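Local atomic coordinates of phosphoribosyl-aminoimidazole carboxylase (Aspergillus clavatus, PDB entry 3K5I), a protein that probably catalyses the ATP-dependent carboxylation of 5-aminoimidazole ribonucleotide to its N5-carboxy derivative in purine biosynthesis, as an ATP-grasp enzyme. Residues A[139-144]-A[198-202]; A[221-226]-A[254-259]. One frame throughout, in Å; residues are numbered along the deposited sequence.

Contact 1: A[139-144]-A[198-202]; sequences AEHREL and LYAEK. With ADP (adenosine-5'-diphosphate), chain G.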
loop_
_atom_site.group_PDB
_atom_site.type_symbol
_atom_site.label_atom_id
_atom_site.label_comp_id
_atom_site.label_asym_id
_atom_site.label_seq_id
_atom_site.Cartn_x
_atom_site.Cartn_y
_atom_site.Cartn_z
ATOM N N ALA A 139 -14.802 28.097 -18.852
ATOM C CA ALA A 139 -15.657 28.029 -20.039
ATOM C C ALA A 139 -17.018 28.703 -19.903
ATOM O O ALA A 139 -17.697 28.620 -18.903
ATOM C CB ALA A 139 -15.875 26.561 -20.506
ATOM N N GLU A 140 -17.431 29.374 -20.961
ATOM C CA GLU A 140 -18.705 30.047 -21.030
ATOM C C GLU A 140 -19.830 29.038 -20.923
ATOM O O GLU A 140 -19.719 27.926 -21.446
ATOM C CB GLU A 140 -18.820 30.609 -22.441
ATOM C CG GLU A 140 -20.043 31.458 -22.615
ATOM C CD GLU A 140 -19.793 32.575 -23.589
ATOM O OE1 GLU A 140 -20.794 33.261 -23.841
ATOM O OE2 GLU A 140 -18.645 32.727 -24.090
ATOM N N HIS A 141 -20.950 29.449 -20.341
ATOM C CA HIS A 141 -22.010 28.478 -20.297
ATOM C C HIS A 141 -23.323 29.203 -20.286
ATOM O O HIS A 141 -23.361 30.439 -20.353
ATOM C CB HIS A 141 -21.841 27.584 -19.073
ATOM C CG HIS A 141 -21.830 28.311 -17.770
ATOM N ND1 HIS A 141 -20.712 28.345 -16.962
ATOM C CD2 HIS A 141 -22.805 28.999 -17.122
ATOM C CE1 HIS A 141 -20.997 29.048 -15.876
ATOM N NE2 HIS A 141 -22.257 29.449 -15.941
ATOM N N ARG A 142 -24.382 28.405 -20.209
ATOM C CA ARG A 142 -25.745 28.920 -20.163
ATOM C C ARG A 142 -26.558 27.884 -19.418
ATOM O O ARG A 142 -26.509 26.707 -19.751
ATOM C CB ARG A 142 -26.336 29.126 -21.572
ATOM C CG ARG A 142 -25.607 30.212 -22.351
ATOM C CD ARG A 142 -25.871 31.621 -21.802
ATOM N NE ARG A 142 -25.666 32.607 -22.858
ATOM C CZ ARG A 142 -24.470 33.027 -23.254
ATOM N NH1 ARG A 142 -23.394 32.564 -22.636
ATOM N NH2 ARG A 142 -24.358 33.908 -24.241
ATOM N N GLU A 143 -27.320 28.262 -18.406
ATOM C CA GLU A 143 -28.085 27.206 -17.762
ATOM C C GLU A 143 -29.283 26.896 -18.665
ATOM O O GLU A 143 -29.586 27.670 -19.568
ATOM C CB GLU A 143 -28.308 27.525 -16.274
ATOM C CG GLU A 143 -29.717 27.646 -15.764
ATOM C CD GLU A 143 -29.740 28.565 -14.551
ATOM O OE1 GLU A 143 -29.713 29.808 -14.722
ATOM O OE2 GLU A 143 -29.740 28.032 -13.419
ATOM N N LEU A 144 -29.958 25.767 -18.479
ATOM C CA LEU A 144 -31.105 25.444 -19.320
ATOM C C LEU A 144 -32.313 25.502 -18.417
ATOM O O LEU A 144 -32.457 24.612 -17.612
ATOM C CB LEU A 144 -31.056 24.001 -19.821
ATOM C CG LEU A 144 -30.601 23.825 -21.273
ATOM C CD1 LEU A 144 -29.088 24.001 -21.250
ATOM C CD2 LEU A 144 -31.082 22.454 -21.785
ATOM N N LEU A 198 -29.831 20.848 -16.104
ATOM C CA LEU A 198 -28.688 20.969 -17.021
ATOM C C LEU A 198 -28.221 22.370 -17.293
ATOM O O LEU A 198 -28.890 23.377 -17.035
ATOM C CB LEU A 198 -29.149 20.531 -18.427
ATOM C CG LEU A 198 -29.988 19.278 -18.401
ATOM C CD1 LEU A 198 -30.212 18.977 -19.863
ATOM C CD2 LEU A 198 -29.238 18.150 -17.666
ATOM N N TYR A 199 -27.066 22.410 -17.925
ATOM C CA TYR A 199 -26.503 23.670 -18.373
ATOM C C TYR A 199 -25.561 23.182 -19.478
ATOM O O TYR A 199 -25.175 22.028 -19.519
ATOM C CB TYR A 199 -25.812 24.502 -17.298
ATOM C CG TYR A 199 -24.484 23.942 -16.922
ATOM C CD1 TYR A 199 -24.428 22.825 -16.085
ATOM C CD2 TYR A 199 -23.307 24.480 -17.423
ATOM C CE1 TYR A 199 -23.220 22.347 -15.707
ATOM C CE2 TYR A 199 -22.079 23.966 -17.063
ATOM C CZ TYR A 199 -22.073 22.872 -16.222
ATOM O OH TYR A 199 -20.958 22.242 -15.748
ATOM N N ALA A 200 -25.217 24.026 -20.432
ATOM C CA ALA A 200 -24.314 23.642 -21.524
ATOM C C ALA A 200 -23.031 24.441 -21.405
ATOM O O ALA A 200 -23.039 25.556 -20.863
ATOM C CB ALA A 200 -24.993 23.913 -22.877
ATOM N N GLU A 201 -21.933 23.889 -21.912
ATOM C CA GLU A 201 -20.751 24.716 -21.754
ATOM C C GLU A 201 -20.144 24.980 -23.130
ATOM O O GLU A 201 -20.172 24.116 -24.013
ATOM C CB GLU A 201 -19.857 23.925 -20.797
ATOM C CG GLU A 201 -19.588 24.621 -19.489
ATOM C CD GLU A 201 -18.555 23.860 -18.680
ATOM O OE1 GLU A 201 -17.815 23.050 -19.274
ATOM O OE2 GLU A 201 -18.474 24.056 -17.449
ATOM N N LYS A 202 -19.610 26.175 -23.348
ATOM C CA LYS A 202 -19.036 26.447 -24.659
ATOM C C LYS A 202 -17.854 25.505 -24.738
ATOM O O LYS A 202 -17.233 25.224 -23.704
ATOM C CB LYS A 202 -18.591 27.907 -24.760
ATOM C CG LYS A 202 -17.421 28.100 -25.708
ATOM C CD LYS A 202 -17.306 29.589 -26.063
ATOM C CE LYS A 202 -18.137 29.964 -27.275
ATOM N NZ LYS A 202 -18.007 31.415 -27.605
HETATM P PB ADP G . -17.001 14.862 -14.541
HETATM O O1B ADP G . -17.943 13.742 -14.763
HETATM O O2B ADP G . -17.553 15.303 -13.203
HETATM O O3B ADP G . -15.469 14.949 -14.245
HETATM P PA ADP G . -16.082 17.100 -16.310
HETATM O O1A ADP G . -14.789 17.189 -15.628
HETATM O O2A ADP G . -16.644 18.490 -16.483
HETATM O O3A ADP G . -17.087 16.062 -15.605
HETATM O "O5'" ADP G . -15.651 16.557 -17.760
HETATM C "C5'" ADP G . -14.768 15.441 -17.923
HETATM C "C4'" ADP G . -13.861 15.686 -19.103
HETATM O "O4'" ADP G . -14.662 15.921 -20.290
HETATM C "C3'" ADP G . -12.980 16.922 -19.108
HETATM O "O3'" ADP G . -11.720 16.473 -18.582
HETATM C "C2'" ADP G . -12.717 17.238 -20.586
HETATM O "O2'" ADP G . -12.038 16.136 -21.259
HETATM C "C1'" ADP G . -14.135 16.966 -21.042
HETATM N N9 ADP G . -14.825 18.246 -21.022
HETATM C C8 ADP G . -15.527 18.733 -19.954
HETATM N N7 ADP G . -15.919 20.009 -20.174
HETATM C C5 ADP G . -15.486 20.244 -21.463
HETATM C C6 ADP G . -15.717 21.382 -22.308
HETATM N N6 ADP G . -16.228 22.470 -22.177
HETATM N N1 ADP G . -15.148 21.313 -23.547
HETATM C C2 ADP G . -14.479 20.202 -24.035
HETATM N N3 ADP G . -14.370 19.128 -23.299
HETATM C C4 ADP G . -14.842 19.169 -22.040
HETATM O O HOH W 1 -32.318 22.053 -16.826
HETATM O O HOH W 2 -31.137 24.686 -15.012
#
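At the adenine pocket of the ATP-grasp domain, strands 141-144 and 198-202 pair antiparallel, their axes at 161°, and Glu201 and Lys202 lie at the base of ADP. His141 faces Glu201 and Glu143 faces Tyr199 as non-hydrogen-bonded pairs, while Arg142 and Ala200 form the hydrogen-bonded pair between them, with Ala200 N to Arg142 O at 3.1 Å. Beyond the regular pairing Lys202 N reaches Glu140 O at 2.6 Å, a nearly straight bond. ADP N6 gives two weak hydrogen bonds here, one of 3.4 Å to Glu201 OE1 and one of 3.3 Å to the backbone Lys202 O; the carboxylate of Glu201 also has a salt bridge to Lys166. On the sheet face of Glu201 an edge of Tyr199 points at the face of the His141 ring, the planes at 80° and the centroids 5.6 Å apart. Both side chains place CG between backbone N and carbonyl carbon (chi1 58° in His141), which sets Tyr199 CD2 beside His141 CB and CG. Arg142 lies on the other face; its NH1 donates to Glu140 OE1 at 2.9 Å, the acceptor lying in the guanidinium plane and using its anti lone pair. Glu140 OE2 continues the network through a long 3.8 Å salt bridge to Lys202 NZ. Strand 141-144 is outermost in its four-stranded sheet and 198-202 pairs on its other side with strand 163-167; helix 124-132 packs on the His141 and Tyr199 face, its Phe125 meeting both rings, and helix 149-159 touches Arg142 and Leu144.

Contact 2: A[221-226]-A[254-259]; sequences VLSYPT and AQELAR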
loop_
_atom_site.group_PDB
_atom_site.type_symbol
_atom_site.label_atom_id
_atom_site.label_comp_id
_atom_site.label_asym_id
_atom_site.label_seq_id
_atom_site.Cartn_x
_atom_site.Cartn_y
_atom_site.Cartn_z
ATOM N N VAL A 221 -0.986 25.551 3.269
ATOM C CA VAL A 221 -1.563 25.169 1.989
ATOM C C VAL A 221 -0.404 24.504 1.265
ATOM O O VAL A 221 0.618 25.121 0.963
ATOM C CB VAL A 221 -2.173 26.264 1.095
ATOM C CG1 VAL A 221 -2.794 25.574 -0.123
ATOM C CG2 VAL A 221 -3.322 26.988 1.799
ATOM N N LEU A 222 -0.603 23.213 1.040
ATOM C CA LEU A 222 0.346 22.355 0.368
ATOM C C LEU A 222 -0.251 21.924 -0.992
ATOM O O LEU A 222 -1.384 22.282 -1.325
ATOM C CB LEU A 222 0.655 21.154 1.283
ATOM C CG LEU A 222 1.039 21.494 2.724
ATOM C CD1 LEU A 222 1.104 20.285 3.638
ATOM C CD2 LEU A 222 2.388 22.230 2.698
ATOM N N SER A 223 0.529 21.189 -1.787
ATOM C CA SER A 223 0.075 20.736 -3.113
ATOM C C SER A 223 1.121 19.837 -3.769
ATOM O O SER A 223 2.314 19.928 -3.475
ATOM C CB SER A 223 -0.142 21.928 -4.046
ATOM O OG SER A 223 1.126 22.493 -4.379
ATOM N N TYR A 224 0.648 18.978 -4.666
ATOM C CA TYR A 224 1.523 18.054 -5.347
ATOM C C TYR A 224 1.877 18.648 -6.690
ATOM O O TYR A 224 1.278 19.673 -7.088
ATOM C CB TYR A 224 0.853 16.682 -5.471
ATOM C CG TYR A 224 0.680 15.903 -4.150
ATOM C CD1 TYR A 224 -0.462 16.102 -3.357
ATOM C CD2 TYR A 224 1.583 14.911 -3.753
ATOM C CE1 TYR A 224 -0.675 15.386 -2.197
ATOM C CE2 TYR A 224 1.367 14.170 -2.576
ATOM C CZ TYR A 224 0.269 14.388 -1.792
ATOM O OH TYR A 224 0.107 13.618 -0.627
ATOM N N PRO A 225 2.811 18.039 -7.417
ATOM C CA PRO A 225 3.136 18.631 -8.721
ATOM C C PRO A 225 1.952 18.555 -9.701
ATOM O O PRO A 225 0.988 17.782 -9.538
ATOM C CB PRO A 225 4.264 17.736 -9.227
ATOM C CG PRO A 225 4.987 17.329 -7.973
ATOM C CD PRO A 225 3.820 17.046 -7.005
ATOM N N THR A 226 1.980 19.420 -10.706
ATOM C CA THR A 226 0.949 19.464 -11.736
ATOM C C THR A 226 1.208 18.201 -12.576
ATOM O O THR A 226 2.374 17.815 -12.879
ATOM C CB THR A 226 1.223 20.662 -12.663
ATOM O OG1 THR A 226 1.277 21.884 -11.915
ATOM C CG2 THR A 226 0.245 20.731 -13.834
ATOM N N ALA A 254 -0.518 27.080 -13.358
ATOM C CA ALA A 254 -1.410 25.990 -13.004
ATOM C C ALA A 254 -1.558 25.909 -11.469
ATOM O O ALA A 254 -2.653 25.891 -10.893
ATOM C CB ALA A 254 -0.716 24.735 -13.502
ATOM N N GLN A 255 -0.427 25.843 -10.780
ATOM C CA GLN A 255 -0.426 25.763 -9.329
ATOM C C GLN A 255 -1.145 26.889 -8.561
ATOM O O GLN A 255 -1.866 26.649 -7.577
ATOM C CB GLN A 255 1.026 25.590 -8.900
ATOM C CG GLN A 255 1.647 24.300 -9.436
ATOM C CD GLN A 255 1.511 23.181 -8.414
ATOM O OE1 GLN A 255 1.593 23.402 -7.212
ATOM N NE2 GLN A 255 1.187 21.996 -8.878
ATOM N N GLU A 256 -0.919 28.126 -9.021
ATOM C CA GLU A 256 -1.504 29.363 -8.499
ATOM C C GLU A 256 -2.991 29.297 -8.728
ATOM O O GLU A 256 -3.859 29.487 -7.866
ATOM C CB GLU A 256 -1.030 30.530 -9.366
ATOM C CG GLU A 256 0.418 30.799 -8.998
ATOM C CD GLU A 256 1.200 31.773 -9.869
ATOM O OE1 GLU A 256 2.354 32.014 -9.459
ATOM O OE2 GLU A 256 0.709 32.289 -10.904
ATOM N N LEU A 257 -3.281 28.944 -9.956
ATOM C CA LEU A 257 -4.679 28.820 -10.317
ATOM C C LEU A 257 -5.405 27.884 -9.359
ATOM O O LEU A 257 -6.449 28.223 -8.808
ATOM C CB LEU A 257 -4.727 28.268 -11.735
ATOM C CG LEU A 257 -6.202 28.065 -12.058
ATOM C CD1 LEU A 257 -7.106 29.226 -11.587
ATOM C CD2 LEU A 257 -6.356 27.759 -13.562
ATOM N N ALA A 258 -4.808 26.713 -9.148
ATOM C CA ALA A 258 -5.378 25.693 -8.282
ATOM C C ALA A 258 -5.535 26.101 -6.840
ATOM O O ALA A 258 -6.523 25.724 -6.197
ATOM C CB ALA A 258 -4.570 24.429 -8.321
ATOM N N ARG A 259 -4.544 26.836 -6.340
ATOM C CA ARG A 259 -4.611 27.241 -4.943
ATOM C C ARG A 259 -5.669 28.301 -4.772
ATOM O O ARG A 259 -6.304 28.475 -3.729
ATOM C CB ARG A 259 -3.299 27.866 -4.540
ATOM C CG ARG A 259 -2.212 26.861 -4.565
ATOM C CD ARG A 259 -1.177 27.221 -3.588
ATOM N NE ARG A 259 -0.167 26.188 -3.677
ATOM C CZ ARG A 259 0.582 25.868 -2.640
ATOM N NH1 ARG A 259 0.424 26.485 -1.469
ATOM N NH2 ARG A 259 1.480 24.929 -2.826
#
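Strand 221-223 and the turn of helix 254-259 beside it run at 133° to each other, their axes 10.2 Å apart at closest approach, too far for backbone pairing, and all five hydrogen bonds between the segments use a side chain. This is helix-on-sheet packing in the ATP-grasp domain: helix 248-263 lies against a large antiparallel sheet, and the contact ties its side to the start of strand 221-232. Gln255 and Arg259, one helical turn apart, do the reaching. The Gln255 amide is gripped at both ends. Its NE2 donates to Tyr224 O at 2.9 Å and to Thr226 OG1 at 3.0 Å, with both acceptors within 9° of the amide plane, and OE1 receives the hydroxyl of Ser223 in its carbonyl plane. These three bonds fix the flip of the amide and should resist its rotation. A bend at chi2 (-94°) swings that amide toward Tyr224 O and Thr226 OG1, and Gln255 CG lies 3.5 Å from Thr226 OG1. Arg259 instead runs extended from CG to NE and ends between Val221 and Ser223. Leu222 O lies over one face of the guanidinium, toward its rim, and the methyl CG1 of Val221 approaches NH1. Tyr224 leaves the backbone on the side away from the helix, its OH bonded to Leu305 O, whereas Leu257 and Ala258 of the helix rest on strand 269-278. Ser223 OG relays between the two helix residues, donating to Gln255 OE1 and accepting from Arg259 NH2 at 2.9 Å, and Arg259 NH1 meets Val221 O at 2.8 Å from above the carbonyl plane; both arginine bonds are bent, their acceptors tilted out of the guanidinium plane.

Both contacts fall within the ATP-grasp domain and follow in series along the chain, 139-144 with 198-202 closing before 221-226 with 254-259 opens. Their centres are 26 Å apart and their nearest atoms about 10 Å, so they do not touch. They belong to different sheets: contact 1 is an edge pairing in the four-stranded antiparallel sheet, contact 2 a helix packed on the larger antiparallel sheet. ATP-grasp enzymes hold the nucleotide between two alpha+beta subdomains, and the two sheets probably belong to these. Contact 1 meets the adenine N6 directly, through weak hydrogen bonds, whereas in contact 2 the side chain of Thr226 remains about 14 Å from ADP, consistent with structural packing.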